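Local coordinates for tail fiber protein (Pseudomonas aeruginosa, PDB 6CL6) that forms the trimeric receptor-binding fiber of the R2 pyocin, a contractile injection system, and probably recognises the surface of the target bacterium, at residues 72-77 against 88-93; 65-70 against 96-101; 34-39 against 53-58. All blocks are in the same frame, centred on the assembly; numbering follows the deposited sequence.

Contact 1: 72-77 against 88-93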
ATOM      1  N   PHE A  72     -30.581 -35.140  49.260  1.00 12.32           N
ATOM      2  CA  PHE A  72     -31.548 -35.129  48.174  1.00  9.04           C
ATOM      3  C   PHE A  72     -32.762 -35.967  48.553  1.00  7.87           C
ATOM      4  O   PHE A  72     -32.619 -37.085  49.099  1.00 10.15           O
ATOM      5  CB  PHE A  72     -30.941 -35.683  46.848  1.00  9.05           C
ATOM      6  CG  PHE A  72     -30.101 -34.690  46.107  1.00 12.10           C
ATOM      7  CD1 PHE A  72     -28.887 -34.263  46.608  1.00 12.31           C
ATOM      8  CD2 PHE A  72     -30.586 -34.112  44.921  1.00 12.83           C
ATOM      9  CE1 PHE A  72     -28.128 -33.309  45.920  1.00 13.58           C
ATOM     10  CE2 PHE A  72     -29.832 -33.163  44.236  1.00 18.78           C
ATOM     11  CZ  PHE A  72     -28.611 -32.772  44.737  1.00 17.81           C
ATOM     12  N   TYR A  73     -33.949 -35.458  48.196  1.00  8.98           N
ATOM     13  CA  TYR A  73     -35.143 -36.293  48.134  1.00 11.35           C
ATOM     14  C   TYR A  73     -35.016 -37.233  46.956  1.00 10.98           C
ATOM     15  O   TYR A  73     -34.651 -36.807  45.849  1.00 11.12           O
ATOM     16  CB  TYR A  73     -36.401 -35.450  47.958  1.00  7.20           C
ATOM     17  CG  TYR A  73     -36.663 -34.434  49.022  1.00  9.05           C
ATOM     18  CD1 TYR A  73     -36.172 -33.146  48.917  1.00  8.83           C
ATOM     19  CD2 TYR A  73     -37.471 -34.750  50.099  1.00 11.57           C
ATOM     20  CE1 TYR A  73     -36.460 -32.222  49.919  1.00  9.55           C
ATOM     21  CE2 TYR A  73     -37.773 -33.849  51.053  1.00  7.02           C
ATOM     22  CZ  TYR A  73     -37.263 -32.600  50.973  1.00  9.43           C
ATOM     23  OH  TYR A  73     -37.596 -31.708  51.986  1.00 11.83           O
ATOM     24  N   ILE A  74     -35.276 -38.515  47.180  1.00 10.15           N
ATOM     25  CA  ILE A  74     -35.112 -39.517  46.138  1.00  7.70           C
ATOM     26  C   ILE A  74     -36.421 -40.250  46.009  1.00 16.47           C
ATOM     27  O   ILE A  74     -36.816 -40.981  46.925  1.00 13.05           O
ATOM     28  CB  ILE A  74     -33.945 -40.486  46.419  1.00 11.37           C
ATOM     29  CG1 ILE A  74     -32.610 -39.690  46.507  1.00 10.05           C
ATOM     30  CG2 ILE A  74     -33.881 -41.523  45.321  1.00  8.35           C
ATOM     31  CD1 ILE A  74     -31.375 -40.526  46.496  1.00 21.57           C
ATOM     32  N   GLN A  75     -37.093 -40.042  44.881  1.00 10.87           N
ATOM     33  CA  GLN A  75     -38.262 -40.839  44.518  1.00 11.77           C
ATOM     34  C   GLN A  75     -37.809 -42.127  43.846  1.00 14.09           C
ATOM     35  O   GLN A  75     -36.869 -42.122  43.052  1.00 16.50           O
ATOM     36  CB  GLN A  75     -39.197 -40.081  43.576  1.00  9.38           C
ATOM     37  CG  GLN A  75     -39.667 -38.739  44.021  1.00 15.58           C
ATOM     38  CD  GLN A  75     -40.376 -38.016  42.891  1.00 24.06           C
ATOM     39  OE1 GLN A  75     -41.422 -38.451  42.430  1.00 32.69           O
ATOM     40  NE2 GLN A  75     -39.771 -36.932  42.411  1.00 20.28           N
ATOM     41  N   SER A  76     -38.499 -43.221  44.145  1.00  8.62           N
ATOM     42  CA  SER A  76     -38.188 -44.505  43.511  1.00  7.88           C
ATOM     43  C   SER A  76     -39.448 -45.122  42.937  1.00  9.12           C
ATOM     44  O   SER A  76     -40.500 -45.084  43.570  1.00  8.36           O
ATOM     45  CB  SER A  76     -37.575 -45.480  44.503  1.00 13.91           C
ATOM     46  OG  SER A  76     -36.326 -45.019  44.943  1.00 11.90           O
ATOM     47  N   MET A  77     -39.314 -45.702  41.755  1.00 12.09           N
ATOM     48  CA  MET A  77     -40.355 -46.463  41.084  1.00 14.30           C
ATOM     49  C   MET A  77     -39.761 -47.827  40.760  1.00  7.81           C
ATOM     50  O   MET A  77     -38.624 -47.911  40.293  1.00 13.82           O
ATOM     51  CB  MET A  77     -40.817 -45.754  39.823  1.00 13.02           C
ATOM     52  CG  MET A  77     -41.506 -44.439  40.050  1.00 15.54           C
ATOM     53  SD  MET A  77     -41.439 -43.393  38.604  1.00 15.84           S
ATOM     54  CE  MET A  77     -39.779 -42.774  38.702  1.00 17.16           C
ATOM     55  N   GLN A  88     -35.032 -43.843  39.618  1.00  9.75           N
ATOM     56  CA  GLN A  88     -34.975 -42.872  40.693  1.00 10.41           C
ATOM     57  C   GLN A  88     -34.781 -41.456  40.188  1.00 11.83           C
ATOM     58  O   GLN A  88     -34.016 -41.198  39.247  1.00  9.01           O
ATOM     59  CB  GLN A  88     -33.851 -43.207  41.689  1.00 12.23           C
ATOM     60  CG  GLN A  88     -34.136 -44.431  42.501  1.00  8.20           C
ATOM     61  CD  GLN A  88     -33.065 -44.648  43.546  1.00 10.33           C
ATOM     62  OE1 GLN A  88     -31.896 -44.257  43.356  1.00  9.25           O
ATOM     63  NE2 GLN A  88     -33.455 -45.248  44.654  1.00 10.95           N
ATOM     64  N   ILE A  89     -35.531 -40.550  40.817  1.00 11.03           N
ATOM     65  CA  ILE A  89     -35.457 -39.119  40.575  1.00  7.43           C
ATOM     66  C   ILE A  89     -35.028 -38.445  41.867  1.00  9.90           C
ATOM     67  O   ILE A  89     -35.686 -38.611  42.901  1.00 12.59           O
ATOM     68  CB  ILE A  89     -36.814 -38.539  40.122  1.00 10.97           C
ATOM     69  CG1 ILE A  89     -37.277 -39.193  38.837  1.00 14.98           C
ATOM     70  CG2 ILE A  89     -36.714 -37.020  40.017  1.00 11.13           C
ATOM     71  CD1 ILE A  89     -38.710 -38.969  38.535  1.00 11.05           C
ATOM     72  N   ALA A  90     -33.962 -37.661  41.801  1.00 13.68           N
ATOM     73  CA  ALA A  90     -33.406 -36.975  42.957  1.00 11.56           C
ATOM     74  C   ALA A  90     -33.598 -35.477  42.787  1.00 13.19           C
ATOM     75  O   ALA A  90     -33.280 -34.918  41.720  1.00 12.02           O
ATOM     76  CB  ALA A  90     -31.929 -37.334  43.144  1.00 11.43           C
ATOM     77  N   THR A  91     -34.114 -34.828  43.828  1.00  9.25           N
ATOM     78  CA  THR A  91     -34.268 -33.384  43.845  1.00  7.59           C
ATOM     79  C   THR A  91     -33.636 -32.845  45.121  1.00 20.61           C
ATOM     80  O   THR A  91     -33.652 -33.503  46.161  1.00 10.02           O
ATOM     81  CB  THR A  91     -35.726 -32.971  43.746  1.00 11.37           C
ATOM     82  OG1 THR A  91     -36.488 -33.677  44.747  1.00  8.08           O
ATOM     83  CG2 THR A  91     -36.260 -33.328  42.357  1.00 11.88           C
ATOM     84  N   SER A  92     -33.067 -31.646  45.022  1.00 10.77           N
ATOM     85  CA  SER A  92     -32.231 -31.119  46.083  1.00 10.57           C
ATOM     86  C   SER A  92     -33.052 -30.772  47.306  1.00  9.61           C
ATOM     87  O   SER A  92     -34.207 -30.355  47.222  1.00 12.36           O
ATOM     88  CB  SER A  92     -31.469 -29.874  45.578  1.00 16.45           C
ATOM     89  OG  SER A  92     -32.385 -28.941  44.990  1.00 12.82           O
ATOM     90  N   TYR A  93     -32.405 -30.874  48.462  1.00 10.13           N
ATOM     91  CA  TYR A  93     -33.005 -30.517  49.751  1.00  9.29           C
ATOM     92  C   TYR A  93     -32.771 -29.064  50.165  1.00  9.18           C
ATOM     93  O   TYR A  93     -33.529 -28.536  50.989  1.00 10.72           O
ATOM     94  CB  TYR A  93     -32.440 -31.437  50.815  1.00  9.37           C
ATOM     95  CG  TYR A  93     -32.937 -31.274  52.223  1.00 12.00           C
ATOM     96  CD1 TYR A  93     -34.250 -31.552  52.568  1.00  9.53           C
ATOM     97  CD2 TYR A  93     -32.068 -30.888  53.230  1.00 17.47           C
ATOM     98  CE1 TYR A  93     -34.689 -31.413  53.871  1.00  7.38           C
ATOM     99  CE2 TYR A  93     -32.494 -30.741  54.547  1.00 18.56           C
ATOM    100  CZ  TYR A  93     -33.798 -31.004  54.857  1.00 14.70           C
ATOM    101  OH  TYR A  93     -34.201 -30.865  56.162  1.00 14.27           O
TER
HETATM  102  O   HOH W   1     -36.286 -29.203  51.377  1.00 10.07           O
HETATM  103  O   HOH W   2     -37.351 -36.185  43.814  1.00 15.33           O
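The ring of F72 lies against the S92 backbone, with S92 CA over one face, 3.9 Å from the ring centroid in a CH-pi contact, while T91 N sits in plane at its edge. Y73, on the face of T91, Q75 and I89, has S92 O and a bridging water at its ring edge. Its OH lies at the edge of the Y93 ring, 3.4 Å from Y93 CD1, and the two tyrosine planes are inclined at 56°, centroids 5.6 Å apart. That water joins Y73 OH to Y93 O where the second strand ends, and the long phenol carries its hydroxyl that far.

Between these ends the backbones pair antiparallel. T91 N donates to Y73 O at 2.9 Å; the return bond from Y73 N to T91 O is bent and weak. Q75 and I89 exchange a second pair of bonds. On the face of I74 and A90, Q88 turns CG anti to its carbonyl carbon (chi1 -70°) and extends its chain across the strand, bringing NE2 to donate to S76 OG at 2.9 Å; NE2 also bonds P50 O, and R102 NE reaches OE1, so the buried amide is used at both ends. I74 CG2 packs 3.7 Å from Q88 CD.

On the opposite face a second water accepts a hydrogen bond from Q75 NE2, donates to I89 O and bonds T91 OG1, which bonds S87 of the second subunit. I89 packs on Q75 of the third subunit, Q75 on I89 of the second and Q75 of the third. This is an antiparallel beta hairpin, with one face turned to the trimer interface.

Contact 2: 65-70 against 96-101; sequences GPVAGR and TSEMYV
R70 and E98 form a salt bridge that ties the loop before strand 72-79 to the strand 99-104 region of the antiparallel sheet. R70 NH1 donates to E98 OE2 at 3.1 Å along a nearly straight path of 167°. The oxygen lies in the guanidinium plane, yet the nitrogen arrives from above the carboxylate plane, the two flat groups being 84° apart. R70 NH2 meanwhile donates to T96 OG1 at 2.8 Å and also to N94 O, so one guanidinium binds a side chain on the strand approach and the turn that leads to it.

T96 OG1 donates a hydrogen bond to E98 OE2, from the same face that R70 NH1 uses. Two donors therefore share this oxygen, which probably favours the ionised carboxylate. The other oxygen, OE1, receives Y100 OH at 2.7 Å, nearly in line with its C-O bond and at the edge of the tyrosine ring. Threonine, glutamate and tyrosine, two residues apart, thus form a polar row on one side of the chain, with the R70 guanidinium reaching across to T96 and E98.

Outward from this row the contact becomes apolar. A type II turn from V67 to R70, closed by R70 N to V67 O, reverses the loop; G69, with a positive phi, fits its third position because it lacks a CB. V67 CG2 is set anti to its own carbonyl carbon and touches Y100 OH at 3.6 Å. P66 sets its CB over the face of the Y100 ring, toward the rim, 3.7 Å from the ring centroid and 22° off the normal.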
ATOM      1  N   GLY A  65     -26.205 -41.043  46.410  1.00 10.47           N
ATOM      2  CA  GLY A  65     -26.985 -40.015  45.803  1.00 12.29           C
ATOM      3  C   GLY A  65     -26.172 -39.244  44.763  1.00 11.58           C
ATOM      4  O   GLY A  65     -25.015 -39.555  44.499  1.00 15.00           O
ATOM      5  N   PRO A  66     -26.796 -38.203  44.165  1.00  8.63           N
ATOM      6  CA  PRO A  66     -26.165 -37.543  43.007  1.00 12.22           C
ATOM      7  C   PRO A  66     -25.030 -36.578  43.331  1.00 23.12           C
ATOM      8  O   PRO A  66     -24.136 -36.377  42.499  1.00 15.34           O
ATOM      9  CB  PRO A  66     -27.337 -36.819  42.334  1.00 15.93           C
ATOM     10  CG  PRO A  66     -28.313 -36.568  43.479  1.00 11.99           C
ATOM     11  CD  PRO A  66     -28.168 -37.749  44.396  1.00 17.71           C
ATOM     12  N   VAL A  67     -25.036 -35.963  44.509  1.00 10.97           N
ATOM     13  CA  VAL A  67     -24.011 -34.964  44.847  1.00 11.00           C
ATOM     14  C   VAL A  67     -23.474 -35.237  46.248  1.00 17.96           C
ATOM     15  O   VAL A  67     -24.159 -34.981  47.248  1.00 13.68           O
ATOM     16  CB  VAL A  67     -24.515 -33.525  44.733  1.00 15.89           C
ATOM     17  CG1 VAL A  67     -23.345 -32.574  44.977  1.00 17.31           C
ATOM     18  CG2 VAL A  67     -25.140 -33.246  43.408  1.00 16.54           C
ATOM     19  N   ALA A  68     -22.234 -35.726  46.321  1.00 17.68           N
ATOM     20  CA  ALA A  68     -21.663 -36.120  47.596  1.00 30.85           C
ATOM     21  C   ALA A  68     -21.651 -34.958  48.588  1.00 12.03           C
ATOM     22  O   ALA A  68     -21.308 -33.811  48.249  1.00 12.16           O
ATOM     23  CB  ALA A  68     -20.244 -36.648  47.384  1.00 26.75           C
ATOM     24  N   GLY A  69     -22.022 -35.274  49.827  1.00  9.78           N
ATOM     25  CA  GLY A  69     -22.148 -34.273  50.861  1.00 20.39           C
ATOM     26  C   GLY A  69     -23.469 -33.557  50.940  1.00 23.61           C
ATOM     27  O   GLY A  69     -23.650 -32.758  51.862  1.00 19.40           O
ATOM     28  N   ARG A  70     -24.414 -33.813  50.021  1.00 11.26           N
ATOM     29  CA  ARG A  70     -25.677 -33.068  50.009  1.00  9.99           C
ATOM     30  C   ARG A  70     -26.882 -33.995  50.157  1.00 11.71           C
ATOM     31  O   ARG A  70     -26.887 -35.122  49.622  1.00 14.62           O
ATOM     32  CB  ARG A  70     -25.833 -32.268  48.726  1.00 14.85           C
ATOM     33  CG  ARG A  70     -24.919 -31.030  48.735  1.00 18.39           C
ATOM     34  CD  ARG A  70     -25.126 -30.212  47.495  1.00 20.27           C
ATOM     35  NE  ARG A  70     -26.463 -29.632  47.424  1.00 16.64           N
ATOM     36  CZ  ARG A  70     -26.936 -29.035  46.354  1.00 23.71           C
ATOM     37  NH1 ARG A  70     -26.178 -28.938  45.271  1.00 27.45           N
ATOM     38  NH2 ARG A  70     -28.153 -28.521  46.365  1.00 23.75           N
ATOM     39  N   THR A  96     -29.508 -25.124  46.450  1.00 11.55           N
ATOM     40  CA  THR A  96     -29.805 -24.896  45.036  1.00 10.33           C
ATOM     41  C   THR A  96     -31.026 -25.726  44.653  1.00 20.86           C
ATOM     42  O   THR A  96     -31.469 -26.593  45.418  1.00 21.42           O
ATOM     43  CB  THR A  96     -28.632 -25.298  44.131  1.00 19.07           C
ATOM     44  OG1 THR A  96     -28.448 -26.710  44.220  1.00 17.51           O
ATOM     45  CG2 THR A  96     -27.327 -24.626  44.545  1.00 22.89           C
ATOM     46  N   SER A  97     -31.555 -25.480  43.451  1.00 10.15           N
ATOM     47  CA  SER A  97     -32.700 -26.217  42.897  1.00  9.45           C
ATOM     48  C   SER A  97     -32.180 -27.083  41.760  1.00 16.84           C
ATOM     49  O   SER A  97     -31.943 -26.585  40.649  1.00 12.87           O
ATOM     50  CB  SER A  97     -33.785 -25.258  42.363  1.00 10.07           C
ATOM     51  OG  SER A  97     -34.319 -24.451  43.410  1.00 14.30           O
ATOM     52  N   GLU A  98     -31.972 -28.373  42.048  1.00 13.92           N
ATOM     53  CA  GLU A  98     -31.376 -29.309  41.114  1.00  8.27           C
ATOM     54  C   GLU A  98     -32.162 -30.608  41.059  1.00 17.29           C
ATOM     55  O   GLU A  98     -32.769 -31.021  42.045  1.00 13.69           O
ATOM     56  CB  GLU A  98     -29.940 -29.656  41.501  1.00 11.48           C
ATOM     57  CG  GLU A  98     -29.001 -28.505  41.389  1.00 13.04           C
ATOM     58  CD  GLU A  98     -27.611 -28.796  41.914  1.00 18.22           C
ATOM     59  OE1 GLU A  98     -27.123 -29.941  41.789  1.00 23.79           O
ATOM     60  OE2 GLU A  98     -27.022 -27.862  42.488  1.00 23.86           O
ATOM     61  N   MET A  99     -32.079 -31.278  39.901  1.00 19.24           N
ATOM     62  CA  MET A  99     -32.720 -32.583  39.684  1.00 18.04           C
ATOM     63  C   MET A  99     -31.800 -33.511  38.913  1.00 20.07           C
ATOM     64  O   MET A  99     -31.109 -33.079  37.972  1.00 12.91           O
ATOM     65  CB  MET A  99     -34.029 -32.425  38.895  1.00  8.83           C
ATOM     66  CG  MET A  99     -34.756 -33.733  38.589  1.00 10.58           C
ATOM     67  SD  MET A  99     -36.205 -33.538  37.502  1.00 12.01           S
ATOM     68  CE  MET A  99     -37.272 -32.595  38.569  1.00 23.02           C
ATOM     69  N   TYR A 100     -31.830 -34.791  39.299  1.00  7.46           N
ATOM     70  CA  TYR A 100     -31.071 -35.866  38.688  1.00  9.33           C
ATOM     71  C   TYR A 100     -31.980 -37.078  38.496  1.00 14.90           C
ATOM     72  O   TYR A 100     -32.993 -37.229  39.183  1.00 11.84           O
ATOM     73  CB  TYR A 100     -29.856 -36.276  39.554  1.00 11.08           C
ATOM     74  CG  TYR A 100     -28.881 -35.151  39.735  1.00 15.30           C
ATOM     75  CD1 TYR A 100     -29.126 -34.139  40.666  1.00 10.71           C
ATOM     76  CD2 TYR A 100     -27.690 -35.095  38.982  1.00 13.49           C
ATOM     77  CE1 TYR A 100     -28.236 -33.087  40.836  1.00 14.45           C
ATOM     78  CE2 TYR A 100     -26.793 -34.050  39.157  1.00 16.81           C
ATOM     79  CZ  TYR A 100     -27.084 -33.043  40.084  1.00 17.94           C
ATOM     80  OH  TYR A 100     -26.230 -31.982  40.246  1.00 14.04           O
ATOM     81  N   VAL A 101     -31.583 -37.961  37.582  1.00 15.16           N
ATOM     82  CA  VAL A 101     -32.301 -39.209  37.324  1.00 18.28           C
ATOM     83  C   VAL A 101     -31.295 -40.335  37.143  1.00 12.39           C
ATOM     84  O   VAL A 101     -30.178 -40.124  36.632  1.00 14.50           O
ATOM     85  CB  VAL A 101     -33.231 -39.068  36.094  1.00 11.18           C
ATOM     86  CG1 VAL A 101     -32.392 -38.895  34.815  1.00 14.53           C
ATOM     87  CG2 VAL A 101     -34.141 -40.267  35.980  1.00 10.29           C
TER

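Contact 3: 34-39 against 53-58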
ATOM      1  N   PRO A  34     -49.151 -44.952  55.083  1.00 11.37           N
ATOM      2  CA  PRO A  34     -47.693 -44.969  55.215  1.00 16.86           C
ATOM      3  C   PRO A  34     -47.156 -43.608  54.771  1.00 14.62           C
ATOM      4  O   PRO A  34     -47.695 -42.980  53.862  1.00 15.27           O
ATOM      5  CB  PRO A  34     -47.259 -46.103  54.277  1.00 12.98           C
ATOM      6  CG  PRO A  34     -48.455 -46.986  54.168  1.00 15.12           C
ATOM      7  CD  PRO A  34     -49.656 -46.042  54.209  1.00 17.16           C
ATOM      8  N   VAL A  35     -46.082 -43.157  55.423  1.00  8.27           N
ATOM      9  CA  VAL A  35     -45.716 -41.753  55.323  1.00 16.33           C
ATOM     10  C   VAL A  35     -45.330 -41.367  53.912  1.00  9.32           C
ATOM     11  O   VAL A  35     -45.629 -40.243  53.481  1.00  9.60           O
ATOM     12  CB  VAL A  35     -44.593 -41.398  56.321  1.00 18.14           C
ATOM     13  CG1 VAL A  35     -45.107 -41.539  57.758  1.00 19.29           C
ATOM     14  CG2 VAL A  35     -43.363 -42.254  56.118  1.00 15.20           C
ATOM     15  N   PHE A  36     -44.700 -42.276  53.151  1.00 13.29           N
ATOM     16  CA  PHE A  36     -44.285 -41.911  51.790  1.00 14.62           C
ATOM     17  C   PHE A  36     -45.474 -41.605  50.896  1.00 14.45           C
ATOM     18  O   PHE A  36     -45.352 -40.837  49.933  1.00 15.56           O
ATOM     19  CB  PHE A  36     -43.420 -43.030  51.181  1.00 12.77           C
ATOM     20  CG  PHE A  36     -44.026 -44.392  51.260  1.00 12.46           C
ATOM     21  CD1 PHE A  36     -45.032 -44.777  50.352  1.00 12.53           C
ATOM     22  CD2 PHE A  36     -43.590 -45.306  52.192  1.00 12.03           C
ATOM     23  CE1 PHE A  36     -45.573 -46.057  50.397  1.00 18.51           C
ATOM     24  CE2 PHE A  36     -44.148 -46.580  52.252  1.00 10.92           C
ATOM     25  CZ  PHE A  36     -45.123 -46.949  51.338  1.00 14.56           C
ATOM     26  N   ALA A  37     -46.635 -42.181  51.191  1.00 11.94           N
ATOM     27  CA  ALA A  37     -47.834 -41.881  50.402  1.00 11.64           C
ATOM     28  C   ALA A  37     -48.444 -40.536  50.734  1.00 13.95           C
ATOM     29  O   ALA A  37     -49.303 -40.050  49.988  1.00 13.69           O
ATOM     30  CB  ALA A  37     -48.876 -42.991  50.582  1.00 14.17           C
ATOM     31  N   ARG A  38     -47.997 -39.896  51.814  1.00  7.78           N
ATOM     32  CA  ARG A  38     -48.373 -38.521  52.142  1.00  7.47           C
ATOM     33  C   ARG A  38     -47.346 -37.525  51.610  1.00  6.82           C
ATOM     34  O   ARG A  38     -47.470 -36.335  51.858  1.00 11.35           O
ATOM     35  CB  ARG A  38     -48.515 -38.388  53.654  1.00 11.36           C
ATOM     36  CG  ARG A  38     -49.485 -39.384  54.303  1.00 13.24           C
ATOM     37  CD  ARG A  38     -49.376 -39.354  55.815  1.00 16.11           C
ATOM     38  NE  ARG A  38     -49.668 -38.045  56.361  1.00 14.15           N
ATOM     39  CZ  ARG A  38     -49.454 -37.691  57.625  1.00 14.51           C
ATOM     40  NH1 ARG A  38     -48.959 -38.574  58.483  1.00 17.18           N
ATOM     41  NH2 ARG A  38     -49.757 -36.446  58.038  1.00 15.91           N
ATOM     42  N   GLY A  39     -46.342 -38.000  50.895  1.00 11.80           N
ATOM     43  CA  GLY A  39     -45.252 -37.136  50.486  1.00  8.81           C
ATOM     44  C   GLY A  39     -44.212 -36.866  51.553  1.00  9.98           C
ATOM     45  O   GLY A  39     -43.332 -36.010  51.345  1.00  7.98           O
ATOM     46  N   ALA A  53     -32.957 -48.928  48.114  1.00 11.05           N
ATOM     47  CA  ALA A  53     -34.279 -48.373  48.366  1.00 13.30           C
ATOM     48  C   ALA A  53     -35.394 -49.390  48.113  1.00 10.26           C
ATOM     49  O   ALA A  53     -35.381 -50.136  47.133  1.00  8.94           O
ATOM     50  CB  ALA A  53     -34.494 -47.150  47.470  1.00 12.15           C
ATOM     51  N   THR A  54     -36.394 -49.390  49.023  1.00 11.34           N
ATOM     52  CA  THR A  54     -37.583 -50.196  48.851  1.00  9.56           C
ATOM     53  C   THR A  54     -38.855 -49.410  49.109  1.00 13.65           C
ATOM     54  O   THR A  54     -39.930 -50.002  49.106  1.00 14.68           O
ATOM     55  CB  THR A  54     -37.583 -51.431  49.792  1.00 17.05           C
ATOM     56  OG1 THR A  54     -37.658 -50.950  51.144  1.00 14.98           O
ATOM     57  CG2 THR A  54     -36.374 -52.268  49.606  1.00 13.40           C
ATOM     58  N   VAL A  55     -38.763 -48.109  49.370  1.00 11.63           N
ATOM     59  CA  VAL A  55     -39.933 -47.258  49.533  1.00 10.97           C
ATOM     60  C   VAL A  55     -39.850 -46.159  48.481  1.00 12.55           C
ATOM     61  O   VAL A  55     -38.741 -45.815  48.025  1.00 18.04           O
ATOM     62  CB  VAL A  55     -40.009 -46.691  50.952  1.00 19.31           C
ATOM     63  CG1 VAL A  55     -40.163 -47.832  51.954  1.00 28.89           C
ATOM     64  CG2 VAL A  55     -38.753 -45.869  51.271  1.00 22.11           C
ATOM     65  N   PRO A  56     -40.978 -45.580  48.069  1.00 10.94           N
ATOM     66  CA  PRO A  56     -40.948 -44.691  46.910  1.00  8.80           C
ATOM     67  C   PRO A  56     -40.448 -43.300  47.186  1.00 11.92           C
ATOM     68  O   PRO A  56     -40.211 -42.567  46.232  1.00  9.57           O
ATOM     69  CB  PRO A  56     -42.405 -44.673  46.443  1.00 11.58           C
ATOM     70  CG  PRO A  56     -43.213 -45.058  47.645  1.00 14.45           C
ATOM     71  CD  PRO A  56     -42.345 -46.008  48.428  1.00 17.55           C
ATOM     72  N   LEU A  57     -40.192 -42.938  48.439  1.00  8.29           N
ATOM     73  CA  LEU A  57     -39.647 -41.637  48.777  1.00 13.72           C
ATOM     74  C   LEU A  57     -38.736 -41.773  49.995  1.00 18.54           C
ATOM     75  O   LEU A  57     -39.102 -42.393  50.992  1.00 13.65           O
ATOM     76  CB  LEU A  57     -40.788 -40.628  49.026  1.00  7.26           C
ATOM     77  CG  LEU A  57     -40.367 -39.204  49.359  1.00  8.69           C
ATOM     78  CD1 LEU A  57     -39.748 -38.517  48.209  1.00  7.13           C
ATOM     79  CD2 LEU A  57     -41.528 -38.413  49.839  1.00  7.04           C
ATOM     80  N   MET A  58     -37.517 -41.249  49.876  1.00  9.14           N
ATOM     81  CA  MET A  58     -36.611 -41.110  51.001  1.00 12.50           C
ATOM     82  C   MET A  58     -35.879 -39.778  50.855  1.00 12.31           C
ATOM     83  O   MET A  58     -35.940 -39.107  49.808  1.00 17.60           O
ATOM     84  CB  MET A  58     -35.601 -42.248  51.084  1.00 19.82           C
ATOM     85  CG  MET A  58     -34.718 -42.339  49.850  1.00 15.83           C
ATOM     86  SD  MET A  58     -33.544 -43.704  49.914  1.00 28.54           S
ATOM     87  CE  MET A  58     -34.602 -45.093  50.300  1.00 42.98           C
TER
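F36 holds its CG between the backbone N and the carbonyl carbon, chi1 51°, and this sends the ring out of the 3-10 turn toward V55 and P56. L57 instead turns CG anti to its backbone N, chi1 -179°, and with chi2 near 69° brings CD2 to 3.4 Å from G39 O.

The phenyl ring is sandwiched by prolines. P56 CD sits over one face, 3.6 Å from the F36 centroid in a CH-pi contact, while P34 CB of its own segment covers the opposite face. P56 CG approaches the rim more closely, 3.3 Å from F36 CD1, and V55 CB lies 4.0 Å from F36 CD2. Proline suits position 56 because CD, bonded to nitrogen, offers a polarised C-H to the aromatic face; P34 contributes a compact, stiff ring. L57 CB adds a contact to F36 CB. G39 takes a left-handed conformation that closes the turn after G39 N bonds F36 O.

No hydrogen bond crosses between the segments. Neighbouring subunits also pack here: A37 of the third subunit on F36, and M77 of the second on L57. The result is a proline-aromatic-proline sandwich that packs a 3-10 turn against the start of strand 57-60, the outermost strand of this chain's five-stranded antiparallel sheet on that side.

How the contacts relate
From the N terminus, contact 3 comes first: it closes a loop of 13 residues between the 3-10 turn at 34-39 and the start of strand 57-60. Past that strand, the loop 65-70 opens contact 2, which shuts only at 96-101. Contact 1, the hairpin of strands 72-79 and 85-92, lies wholly within that span, while contact 3 stands in series ahead of both. Contact 1 joins the second strand of the five-stranded sheet to its central one: M58 O and P56 O receive I74 N and S76 N on one flank, and A90 O probably bonds Y100 N on the other. Contacts 2 and 3 do not touch, but all three meet the third subunit.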